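Local coordinates for protein heavy metal cation tricomponent efflux pump ZneA(CzcA-like) (Cupriavidus metallidurans, PDB 4K0J) that exports Zn(II) in exchange for protons, as the inner-membrane RND pump of a three-component heavy-metal efflux system, at residues V61-T66 with S86-S91; E70-M74 with R801-K805; D103-R107 with L127-T131; Q454-Y458 with E850-R854. One frame throughout, in Å; residues are numbered along the deposited sequence.

Three of the four contacts lie in the periplasmic porter region, the fourth near the membrane helices. Interactions 1 and 2, with centres 13 Å apart, share helix 62-73 and fasten it to one antiparallel sheet, through strands 79-87 and 90-97 and the end of strand 788-802. Interaction 3, whose centre is about 22 Å and 19 Å from theirs, ties helix 103-113 to the loop after strand 126-127, outermost in that sheet within this chain. Along the chain it follows interaction 1 and nests within interaction 2, which crosses interaction 4. Interaction 4, at least 23 Å from the others between centres, joins helices 455-460 and 848-873. Interactions 2 and 4 thus join distant sequence regions.

Interaction 1 of 4, residues V61-T66 with S86-S91; sequences VEQQIT and STFGLS
T66, early in helix 62-73, meets S86 and S91 of the hairpin formed by strands 79-87 and 90-97 through three hydroxyl groups. T66 OG1 lies 2.8 Å from S86 OG and 2.8 Å from S91 OG, so one threonine oxygen hydrogen-bonds to both strands. It reaches them because OG1 stands anti to the carbonyl carbon (chi1 -52°), while CG2 takes the position anti to the backbone N.

Van der Waals contacts flank this group. V61 straddles the hairpin end with its two methyls resting on backbone carbonyls, CG1 being 3.4 Å from T87 O and CG2 3.5 Å from L90 O. E62 lays its CB and CG alongside S86, with CB 3.4 Å from S86 CB, before its chain bends away. I65 adds a looser touch of CG2 on the CB of S91.

The hairpin itself closes with a type II turn from T87 to L90, held by backbone bonds between these two residues, and T87 OG1 turns away to T797 O on strand 788-802. The polar part of this buried helix-sheet interface is thus a set of three hydroxyls, with that of T66 bonded to the other two.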
loop_
_atom_site.group_PDB
_atom_site.type_symbol
_atom_site.label_atom_id
_atom_site.label_comp_id
_atom_site.label_asym_id
_atom_site.label_seq_id
_atom_site.Cartn_x
_atom_site.Cartn_y
_atom_site.Cartn_z
ATOM N N VAL C 61 16.866 20.194 23.612
ATOM C CA VAL C 61 15.827 19.823 22.660
ATOM C C VAL C 61 16.445 19.518 21.289
ATOM O O VAL C 61 15.770 19.018 20.385
ATOM C CB VAL C 61 14.803 20.969 22.509
ATOM C CG1 VAL C 61 15.342 22.049 21.565
ATOM C CG2 VAL C 61 13.456 20.448 22.026
ATOM N N GLU C 62 17.733 19.814 21.144
ATOM C CA GLU C 62 18.413 19.678 19.861
ATOM C C GLU C 62 19.628 18.790 20.000
ATOM O O GLU C 62 20.011 18.086 19.064
ATOM C CB GLU C 62 18.852 21.049 19.342
ATOM C CG GLU C 62 19.556 21.023 17.988
ATOM C CD GLU C 62 21.059 21.227 18.095
ATOM O OE1 GLU C 62 21.745 21.175 17.049
ATOM O OE2 GLU C 62 21.551 21.446 19.226
ATOM N N GLN C 63 20.232 18.840 21.182
ATOM C CA GLN C 63 21.472 18.130 21.450
ATOM C C GLN C 63 21.297 16.629 21.258
ATOM O O GLN C 63 22.152 15.958 20.681
ATOM C CB GLN C 63 21.947 18.416 22.879
ATOM C CG GLN C 63 23.407 18.071 23.126
ATOM C CD GLN C 63 23.681 17.604 24.545
ATOM O OE1 GLN C 63 22.758 17.407 25.335
ATOM N NE2 GLN C 63 24.956 17.418 24.873
ATOM N N GLN C 64 20.172 16.115 21.735
ATOM C CA GLN C 64 19.956 14.684 21.792
ATOM C C GLN C 64 18.666 14.255 21.099
ATOM O O GLN C 64 18.343 13.070 21.046
ATOM C CB GLN C 64 19.920 14.235 23.252
ATOM C CG GLN C 64 20.672 15.155 24.208
ATOM C CD GLN C 64 19.751 15.934 25.123
ATOM O OE1 GLN C 64 18.547 16.044 24.873
ATOM N NE2 GLN C 64 20.313 16.477 26.197
ATOM N N ILE C 65 17.921 15.215 20.571
ATOM C CA ILE C 65 16.623 14.893 19.996
ATOM C C ILE C 65 16.640 15.005 18.478
ATOM O O ILE C 65 16.478 14.010 17.776
ATOM C CB ILE C 65 15.511 15.785 20.582
ATOM C CG1 ILE C 65 15.618 15.836 22.103
ATOM C CG2 ILE C 65 14.149 15.261 20.185
ATOM C CD1 ILE C 65 15.431 14.493 22.752
ATOM N N THR C 66 16.848 16.217 17.976
ATOM C CA THR C 66 16.826 16.464 16.539
ATOM C C THR C 66 17.954 15.737 15.807
ATOM O O THR C 66 17.774 15.283 14.681
ATOM C CB THR C 66 16.898 17.972 16.227
ATOM O OG1 THR C 66 15.886 18.660 16.969
ATOM C CG2 THR C 66 16.682 18.228 14.752
ATOM N N SER C 86 14.939 23.390 15.892
ATOM C CA SER C 86 14.928 23.045 17.307
ATOM C C SER C 86 14.871 24.289 18.186
ATOM O O SER C 86 15.567 25.277 17.923
ATOM C CB SER C 86 16.172 22.235 17.637
ATOM O OG SER C 86 16.514 21.394 16.547
ATOM N N THR C 87 14.048 24.228 19.233
ATOM C CA THR C 87 13.747 25.412 20.026
ATOM C C THR C 87 12.940 25.126 21.292
ATOM O O THR C 87 12.522 23.992 21.545
ATOM C CB THR C 87 12.967 26.459 19.193
ATOM O OG1 THR C 87 12.582 27.555 20.035
ATOM C CG2 THR C 87 11.722 25.831 18.587
ATOM N N PHE C 88 12.738 26.182 22.078
ATOM C CA PHE C 88 11.881 26.155 23.256
ATOM C C PHE C 88 10.536 25.570 22.863
ATOM O O PHE C 88 9.878 26.049 21.934
ATOM C CB PHE C 88 11.720 27.576 23.818
ATOM C CG PHE C 88 10.771 27.685 24.993
ATOM C CD1 PHE C 88 11.204 27.412 26.281
ATOM C CD2 PHE C 88 9.459 28.104 24.808
ATOM C CE1 PHE C 88 10.337 27.528 27.365
ATOM C CE2 PHE C 88 8.589 28.221 25.887
ATOM C CZ PHE C 88 9.030 27.932 27.165
ATOM N N GLY C 89 10.152 24.506 23.555
ATOM C CA GLY C 89 8.912 23.827 23.254
ATOM C C GLY C 89 9.095 22.543 22.470
ATOM O O GLY C 89 8.458 21.538 22.790
ATOM N N LEU C 90 9.964 22.551 21.458
ATOM C CA LEU C 90 9.970 21.432 20.519
ATOM C C LEU C 90 11.145 21.284 19.553
ATOM O O LEU C 90 11.987 22.164 19.393
ATOM C CB LEU C 90 8.689 21.460 19.681
ATOM C CG LEU C 90 8.725 22.390 18.471
ATOM C CD1 LEU C 90 7.560 22.099 17.562
ATOM C CD2 LEU C 90 8.701 23.841 18.890
ATOM N N SER C 91 11.153 20.124 18.903
ATOM C CA SER C 91 11.990 19.842 17.751
ATOM C C SER C 91 11.084 19.380 16.623
ATOM O O SER C 91 10.484 18.308 16.712
ATOM C CB SER C 91 12.960 18.715 18.066
ATOM O OG SER C 91 13.202 17.944 16.904
#

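Interaction 2 of 4, residues E70-M74 with R801-K805; sequences EREIM and REMNK
E70, late in helix 62-73, reaches the end of strand 788-802 and the turn beyond it, where it meets R801 and N804 with separate carboxylate oxygens. OE2 takes the arginine: R801 NE donates to it over 3.2 Å in a nearly straight salt-bridge bond (165°). The oxygen lies in the guanidinium plane, at its edge, but is itself approached from above the carboxylate, the two planes being 55° apart. A bend at chi3 of R801 carries the guanidinium back over its own turn, with the CA of N804 against one face. OE1 belongs to N804, whose ND2 comes within 2.7 Å and whose backbone N lies 3.0 Å away; both bonds are weak and angled. The glutamate chain that delivers these oxygens is extended, with CG anti to the backbone N (chi1 -170°).

Helix 62-73 here packs against the porter sheet in which strands 79-87 and 788-802 are neighbours, so a part of the chain near the N-terminus is joined to one over 700 residues later. The hydroxyl of S84, on the first of these strands, lies within hydrogen-bonding reach of both E70 OE2 and the backbone O of R801, and its one proton can serve either.

One turn along from E70, M74 crosses M803 at about a right angle, methyl CE resting 3.8 Å from M803 SD. M74 SD also lies 4.0 Å from N804 OD1. The second subunit comes up to this side, where its Q166 packs on M74 and the backbone O of its D749 accepts a hydrogen bond from R71 NH2.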
loop_
_atom_site.group_PDB
_atom_site.type_symbol
_atom_site.label_atom_id
_atom_site.label_comp_id
_atom_site.label_asym_id
_atom_site.label_seq_id
_atom_site.Cartn_x
_atom_site.Cartn_y
_atom_site.Cartn_z
ATOM N N GLU C 70 17.526 12.920 13.054
ATOM C CA GLU C 70 17.980 13.313 11.726
ATOM C C GLU C 70 18.845 12.214 11.113
ATOM O O GLU C 70 18.762 11.955 9.911
ATOM C CB GLU C 70 18.730 14.651 11.769
ATOM C CG GLU C 70 19.024 15.245 10.396
ATOM C CD GLU C 70 19.457 16.699 10.458
ATOM O OE1 GLU C 70 20.054 17.187 9.472
ATOM O OE2 GLU C 70 19.190 17.355 11.487
ATOM N N ARG C 71 19.654 11.561 11.947
ATOM C CA ARG C 71 20.466 10.428 11.500
ATOM C C ARG C 71 19.609 9.303 10.914
ATOM O O ARG C 71 19.806 8.902 9.767
ATOM C CB ARG C 71 21.333 9.882 12.640
ATOM C CG ARG C 71 22.345 10.868 13.203
ATOM C CD ARG C 71 23.346 10.164 14.109
ATOM N NE ARG C 71 24.287 11.088 14.733
ATOM C CZ ARG C 71 24.254 11.439 16.016
ATOM N NH1 ARG C 71 23.324 10.941 16.821
ATOM N NH2 ARG C 71 25.158 12.287 16.495
ATOM N N GLU C 72 18.657 8.795 11.694
ATOM C CA GLU C 72 17.816 7.699 11.199
ATOM C C GLU C 72 16.879 8.103 10.047
ATOM O O GLU C 72 16.797 7.419 9.028
ATOM C CB GLU C 72 17.036 7.029 12.341
ATOM C CG GLU C 72 16.343 7.983 13.303
ATOM C CD GLU C 72 15.794 7.273 14.532
ATOM O OE1 GLU C 72 15.771 7.884 15.623
ATOM O OE2 GLU C 72 15.384 6.101 14.403
ATOM N N ILE C 73 16.194 9.226 10.212
ATOM C CA ILE C 73 15.247 9.723 9.220
ATOM C C ILE C 73 15.899 10.104 7.881
ATOM O O ILE C 73 15.266 9.997 6.830
ATOM C CB ILE C 73 14.431 10.905 9.793
ATOM C CG1 ILE C 73 13.613 10.440 11.000
ATOM C CG2 ILE C 73 13.510 11.513 8.748
ATOM C CD1 ILE C 73 12.809 11.548 11.647
ATOM N N MET C 74 17.162 10.530 7.908
ATOM C CA MET C 74 17.868 10.875 6.667
ATOM C C MET C 74 17.842 9.712 5.672
ATOM O O MET C 74 17.864 9.918 4.459
ATOM C CB MET C 74 19.314 11.298 6.957
ATOM C CG MET C 74 20.148 11.650 5.722
ATOM S SD MET C 74 19.645 13.162 4.870
ATOM C CE MET C 74 20.740 13.150 3.452
ATOM N N ARG C 801 18.857 22.996 11.241
ATOM C CA ARG C 801 19.790 22.102 10.557
ATOM C C ARG C 801 19.175 21.521 9.282
ATOM O O ARG C 801 18.113 20.894 9.321
ATOM C CB ARG C 801 20.255 20.983 11.493
ATOM C CG ARG C 801 21.760 20.948 11.712
ATOM C CD ARG C 801 22.169 19.888 12.726
ATOM N NE ARG C 801 22.057 18.526 12.206
ATOM C CZ ARG C 801 23.087 17.790 11.790
ATOM N NH1 ARG C 801 24.320 18.283 11.828
ATOM N NH2 ARG C 801 22.886 16.559 11.338
ATOM N N GLU C 802 19.845 21.747 8.154
ATOM C CA GLU C 802 19.370 21.267 6.856
ATOM C C GLU C 802 20.441 20.461 6.142
ATOM O O GLU C 802 21.545 20.958 5.917
ATOM C CB GLU C 802 18.946 22.435 5.968
ATOM C CG GLU C 802 18.922 22.103 4.484
ATOM C CD GLU C 802 18.548 23.294 3.629
ATOM O OE1 GLU C 802 19.213 23.514 2.592
ATOM O OE2 GLU C 802 17.590 24.010 3.994
ATOM N N MET C 803 20.100 19.230 5.772
ATOM C CA MET C 803 21.051 18.305 5.161
ATOM C C MET C 803 22.270 18.118 6.051
ATOM O O MET C 803 23.403 18.062 5.566
ATOM C CB MET C 803 21.479 18.784 3.772
ATOM C CG MET C 803 20.454 18.522 2.695
ATOM S SD MET C 803 19.976 16.788 2.669
ATOM C CE MET C 803 18.843 16.776 1.295
ATOM N N ASN C 804 22.022 18.039 7.357
ATOM C CA ASN C 804 23.068 17.823 8.351
ATOM C C ASN C 804 24.092 18.946 8.375
ATOM O O ASN C 804 25.289 18.719 8.539
ATOM C CB ASN C 804 23.727 16.466 8.134
ATOM C CG ASN C 804 22.721 15.400 7.780
ATOM O OD1 ASN C 804 22.846 14.726 6.760
ATOM N ND2 ASN C 804 21.694 15.261 8.609
ATOM N N LYS C 805 23.595 20.163 8.208
ATOM C CA LYS C 805 24.420 21.359 8.231
ATOM C C LYS C 805 23.702 22.460 9.003
ATOM O O LYS C 805 22.552 22.795 8.704
ATOM C CB LYS C 805 24.706 21.833 6.805
ATOM C CG LYS C 805 25.401 20.808 5.912
ATOM C CD LYS C 805 25.459 21.291 4.470
ATOM C CE LYS C 805 26.164 20.290 3.574
ATOM N NZ LYS C 805 26.187 20.752 2.159
#

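Interaction 3 of 4, residues D103-R107 with L127-T131; sequences DYWSR and LDPLT
R107 on helix 103-113 inserts its guanidinium between L127 and L130. Methyl CD2 of L127 lies over one face, 3.5 Å from R107 CZ, and CB of L130 covers the opposite face at 4.0 Å from CZ. At the edge, NH1 and NH2 both point at the carbonyl of D128; the NH1 bond to D128 O, 2.7 Å long, is weak, and the NH2 distance is too short to be trusted in detail. NH2 also forms a salt bridge with D128 OD2 at 3.1 Å, the two planar groups being 45° apart. Bends at chi2 and chi3 steer the arginine into this slot.

L130 divides its methyls. CD2 sits over the Y104 ring in a CH-pi contact, 3.9 Å from the centroid, while CD1 touches R107 CD at 3.7 Å and also lies against D103 OD1.

Farther out, D128 OD2 accepts a hydrogen bond from Q48 N, which steadies the carboxylate, and D103 pairs with K288. Y104 meets W105 of the third subunit edge-to-face, consistent with helix 103-113 being the pore helix at the trimer axis of RND pumps. The contact thus packs this helix against the loop between the short strands 126-127 and 131-132, beside strand 46-52.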
loop_
_atom_site.group_PDB
_atom_site.type_symbol
_atom_site.label_atom_id
_atom_site.label_comp_id
_atom_site.label_asym_id
_atom_site.label_seq_id
_atom_site.Cartn_x
_atom_site.Cartn_y
_atom_site.Cartn_z
ATOM N N ASP C 103 1.868 9.607 -0.885
ATOM C CA ASP C 103 1.741 10.176 0.459
ATOM C C ASP C 103 1.767 9.161 1.603
ATOM O O ASP C 103 2.742 9.093 2.343
ATOM C CB ASP C 103 0.480 11.041 0.564
ATOM C CG ASP C 103 0.722 12.475 0.143
ATOM O OD1 ASP C 103 1.201 13.261 0.991
ATOM O OD2 ASP C 103 0.438 12.817 -1.029
ATOM N N TYR C 104 0.694 8.390 1.750
ATOM C CA TYR C 104 0.561 7.448 2.862
ATOM C C TYR C 104 1.762 6.511 2.975
ATOM O O TYR C 104 2.185 6.153 4.077
ATOM C CB TYR C 104 -0.721 6.631 2.715
ATOM C CG TYR C 104 -1.993 7.435 2.831
ATOM C CD1 TYR C 104 -2.639 7.913 1.699
ATOM C CD2 TYR C 104 -2.557 7.705 4.072
ATOM C CE1 TYR C 104 -3.814 8.641 1.799
ATOM C CE2 TYR C 104 -3.731 8.436 4.182
ATOM C CZ TYR C 104 -4.356 8.899 3.043
ATOM O OH TYR C 104 -5.520 9.625 3.140
ATOM N N TRP C 105 2.298 6.124 1.822
ATOM C CA TRP C 105 3.518 5.337 1.744
ATOM C C TRP C 105 4.668 6.047 2.452
ATOM O O TRP C 105 5.290 5.492 3.363
ATOM C CB TRP C 105 3.872 5.113 0.274
ATOM C CG TRP C 105 5.132 4.333 0.036
ATOM C CD1 TRP C 105 6.410 4.816 0.033
ATOM C CD2 TRP C 105 5.229 2.936 -0.264
ATOM N NE1 TRP C 105 7.295 3.801 -0.237
ATOM C CE2 TRP C 105 6.595 2.637 -0.423
ATOM C CE3 TRP C 105 4.295 1.909 -0.403
ATOM C CZ2 TRP C 105 7.050 1.353 -0.719
ATOM C CZ3 TRP C 105 4.745 0.632 -0.699
ATOM C CH2 TRP C 105 6.111 0.365 -0.853
ATOM N N SER C 106 4.944 7.277 2.027
ATOM C CA SER C 106 6.012 8.082 2.612
ATOM C C SER C 106 5.821 8.271 4.112
ATOM O O SER C 106 6.739 8.030 4.895
ATOM C CB SER C 106 6.106 9.440 1.916
ATOM O OG SER C 106 6.687 9.319 0.629
ATOM N N ARG C 107 4.620 8.693 4.503
ATOM C CA ARG C 107 4.279 8.904 5.906
ATOM C C ARG C 107 4.493 7.621 6.689
ATOM O O ARG C 107 4.784 7.650 7.884
ATOM C CB ARG C 107 2.819 9.327 6.045
ATOM C CG ARG C 107 2.435 10.529 5.221
ATOM C CD ARG C 107 2.359 11.755 6.086
ATOM N NE ARG C 107 1.458 11.560 7.214
ATOM C CZ ARG C 107 1.079 12.536 8.029
ATOM N NH1 ARG C 107 0.256 12.287 9.040
ATOM N NH2 ARG C 107 1.525 13.769 7.830
ATOM N N LEU C 127 3.548 12.516 14.171
ATOM C CA LEU C 127 3.448 12.939 12.780
ATOM C C LEU C 127 2.399 14.032 12.611
ATOM O O LEU C 127 1.298 13.935 13.146
ATOM C CB LEU C 127 3.114 11.753 11.883
ATOM C CG LEU C 127 3.863 11.733 10.552
ATOM C CD1 LEU C 127 5.350 11.665 10.804
ATOM C CD2 LEU C 127 3.421 10.551 9.717
ATOM N N ASP C 128 2.749 15.080 11.873
ATOM C CA ASP C 128 1.822 16.176 11.612
ATOM C C ASP C 128 0.689 15.689 10.704
ATOM O O ASP C 128 0.842 14.689 10.013
ATOM C CB ASP C 128 2.562 17.365 10.979
ATOM C CG ASP C 128 2.707 17.235 9.467
ATOM O OD1 ASP C 128 2.413 18.218 8.753
ATOM O OD2 ASP C 128 3.127 16.161 8.988
ATOM N N PRO C 129 -0.460 16.385 10.720
ATOM C CA PRO C 129 -1.596 16.038 9.855
ATOM C C PRO C 129 -1.255 16.005 8.363
ATOM O O PRO C 129 -0.411 16.770 7.897
ATOM C CB PRO C 129 -2.618 17.151 10.151
ATOM C CG PRO C 129 -1.871 18.203 10.910
ATOM C CD PRO C 129 -0.804 17.473 11.649
ATOM N N LEU C 130 -1.915 15.118 7.625
ATOM C CA LEU C 130 -1.651 14.948 6.198
ATOM C C LEU C 130 -2.399 15.985 5.362
ATOM O O LEU C 130 -3.516 15.750 4.886
ATOM C CB LEU C 130 -2.001 13.530 5.740
ATOM C CG LEU C 130 -1.690 13.191 4.282
ATOM C CD1 LEU C 130 -0.224 13.399 3.973
ATOM C CD2 LEU C 130 -2.095 11.765 3.958
ATOM N N THR C 131 -1.761 17.135 5.186
ATOM C CA THR C 131 -2.346 18.241 4.451
ATOM C C THR C 131 -1.272 18.956 3.646
ATOM O O THR C 131 -0.092 18.907 3.988
ATOM C CB THR C 131 -3.031 19.247 5.405
ATOM O OG1 THR C 131 -3.361 20.442 4.693
ATOM C CG2 THR C 131 -2.107 19.611 6.557
#

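Interaction 4 of 4, residues Q454-Y458 with E850-R854; sequences QRIEY and ENQQR
E850, near the start of helix 848-873, faces R455 of segment 454-458 across a long salt bridge, 3.7 Å from OE1 to R455 NH1. The carboxylate lies nearly coplanar with the guanidinium (14°) and meets it at the edge, brought there by an extended chain with CG anti to the backbone N (chi1 173°).

N851 follows. Its OD1 is 3.3 Å from R455 NH2, yet the angle is too poor for a hydrogen bond, the amide standing perpendicular to the guanidinium. The same amide is touched by I456, whose CD1 lies nearly equidistant from OD1, CG and ND2, 3.4 Å from OD1. F546 packs on both N851 and I456.

Helix 455-460 lies in the link between two membrane helices, 433-447 and 463-479, on what should be the periplasmic side in the RND topology. Helix 848-873 starts directly after strand 843-847 and runs into a predicted membrane span. The contact therefore brings this link against the start of helix 848-873, where the porter region meets the membrane.

One turn past E850, R854 lays its aliphatic base over one guanidinium face of R455, with R854 CB 3.3 Å from R455 NH2 and R854 CG 3.4 Å from R455 NH1. The bend at chi2 (-60°) turns its charged end aside, although R854 NE stays 4.6 Å from R455 NH1, like charges near one another. E457 probably eases this, accepting a weak salt-bridge bond at OE1 from R455 NH2 at 3.3 Å, so R455 links acids from both helices.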
loop_
_atom_site.group_PDB
_atom_site.type_symbol
_atom_site.label_atom_id
_atom_site.label_comp_id
_atom_site.label_asym_id
_atom_site.label_seq_id
_atom_site.Cartn_x
_atom_site.Cartn_y
_atom_site.Cartn_z
ATOM N N GLN C 454 8.545 18.273 -14.344
ATOM C CA GLN C 454 7.816 17.711 -13.218
ATOM C C GLN C 454 7.517 18.788 -12.180
ATOM O O GLN C 454 7.553 19.979 -12.484
ATOM C CB GLN C 454 8.616 16.566 -12.593
ATOM C CG GLN C 454 8.937 15.437 -13.567
ATOM C CD GLN C 454 9.914 14.422 -13.000
ATOM O OE1 GLN C 454 10.594 14.682 -12.007
ATOM N NE2 GLN C 454 9.987 13.256 -13.632
ATOM N N ARG C 455 7.217 18.357 -10.958
ATOM C CA ARG C 455 6.929 19.263 -9.847
ATOM C C ARG C 455 5.823 20.276 -10.142
ATOM O O ARG C 455 4.796 19.956 -10.750
ATOM C CB ARG C 455 8.189 20.016 -9.407
ATOM C CG ARG C 455 9.406 19.148 -9.144
ATOM C CD ARG C 455 10.597 20.022 -8.784
ATOM N NE ARG C 455 10.599 21.265 -9.553
ATOM C CZ ARG C 455 11.438 22.276 -9.354
ATOM N NH1 ARG C 455 12.363 22.206 -8.404
ATOM N NH2 ARG C 455 11.352 23.365 -10.105
ATOM N N ILE C 456 6.065 21.510 -9.714
ATOM C CA ILE C 456 5.063 22.564 -9.756
ATOM C C ILE C 456 4.753 23.042 -11.178
ATOM O O ILE C 456 3.591 23.289 -11.513
ATOM C CB ILE C 456 5.464 23.746 -8.834
ATOM C CG1 ILE C 456 6.620 24.550 -9.420
ATOM C CG2 ILE C 456 5.879 23.228 -7.462
ATOM C CD1 ILE C 456 7.343 25.384 -8.388
ATOM N N GLU C 457 5.781 23.147 -12.016
ATOM C CA GLU C 457 5.600 23.618 -13.385
ATOM C C GLU C 457 4.847 22.582 -14.209
ATOM O O GLU C 457 4.332 22.878 -15.288
ATOM C CB GLU C 457 6.943 23.967 -14.038
ATOM C CG GLU C 457 7.919 22.808 -14.160
ATOM C CD GLU C 457 8.807 22.652 -12.942
ATOM O OE1 GLU C 457 8.563 23.339 -11.926
ATOM O OE2 GLU C 457 9.751 21.839 -13.004
ATOM N N TYR C 458 4.784 21.362 -13.689
ATOM C CA TYR C 458 3.964 20.327 -14.296
ATOM C C TYR C 458 2.544 20.374 -13.741
ATOM O O TYR C 458 1.584 20.398 -14.509
ATOM C CB TYR C 458 4.579 18.946 -14.071
ATOM C CG TYR C 458 3.666 17.798 -14.439
ATOM C CD1 TYR C 458 3.598 17.330 -15.742
ATOM C CD2 TYR C 458 2.876 17.178 -13.477
ATOM C CE1 TYR C 458 2.767 16.278 -16.078
ATOM C CE2 TYR C 458 2.044 16.134 -13.802
ATOM C CZ TYR C 458 1.992 15.684 -15.100
ATOM O OH TYR C 458 1.156 14.636 -15.412
ATOM N N GLU C 850 15.763 27.935 -7.745
ATOM C CA GLU C 850 15.773 26.539 -8.159
ATOM C C GLU C 850 14.647 26.271 -9.145
ATOM O O GLU C 850 14.802 25.490 -10.088
ATOM C CB GLU C 850 15.652 25.610 -6.949
ATOM C CG GLU C 850 15.497 24.142 -7.317
ATOM C CD GLU C 850 15.826 23.209 -6.171
ATOM O OE1 GLU C 850 15.041 22.269 -5.924
ATOM O OE2 GLU C 850 16.878 23.408 -5.528
ATOM N N ASN C 851 13.510 26.922 -8.919
ATOM C CA ASN C 851 12.389 26.829 -9.841
ATOM C C ASN C 851 12.796 27.303 -11.240
ATOM O O ASN C 851 12.552 26.616 -12.238
ATOM C CB ASN C 851 11.189 27.629 -9.317
ATOM C CG ASN C 851 10.500 26.955 -8.137
ATOM O OD1 ASN C 851 10.685 25.761 -7.893
ATOM N ND2 ASN C 851 9.689 27.719 -7.410
ATOM N N GLN C 852 13.435 28.470 -11.298
ATOM C CA GLN C 852 13.935 29.025 -12.552
ATOM C C GLN C 852 14.926 28.081 -13.217
ATOM O O GLN C 852 14.868 27.866 -14.430
ATOM C CB GLN C 852 14.610 30.377 -12.312
ATOM C CG GLN C 852 15.214 31.004 -13.564
ATOM C CD GLN C 852 16.313 32.007 -13.249
ATOM O OE1 GLN C 852 16.154 33.209 -13.464
ATOM N NE2 GLN C 852 17.440 31.514 -12.742
ATOM N N GLN C 853 15.833 27.521 -12.421
ATOM C CA GLN C 853 16.826 26.580 -12.939
ATOM C C GLN C 853 16.187 25.346 -13.582
ATOM O O GLN C 853 16.486 25.010 -14.731
ATOM C CB GLN C 853 17.810 26.162 -11.843
ATOM C CG GLN C 853 18.885 27.194 -11.552
ATOM C CD GLN C 853 19.998 26.647 -10.679
ATOM O OE1 GLN C 853 19.746 25.987 -9.670
ATOM N NE2 GLN C 853 21.240 26.917 -11.067
ATOM N N ARG C 854 15.308 24.679 -12.841
ATOM C CA ARG C 854 14.639 23.486 -13.345
ATOM C C ARG C 854 13.801 23.788 -14.586
ATOM O O ARG C 854 13.806 23.020 -15.551
ATOM C CB ARG C 854 13.766 22.857 -12.258
ATOM C CG ARG C 854 14.539 22.357 -11.050
ATOM C CD ARG C 854 15.551 21.288 -11.443
ATOM N NE ARG C 854 16.339 20.834 -10.300
ATOM C CZ ARG C 854 17.294 19.910 -10.367
ATOM N NH1 ARG C 854 17.583 19.335 -11.526
ATOM N NH2 ARG C 854 17.959 19.561 -9.273
#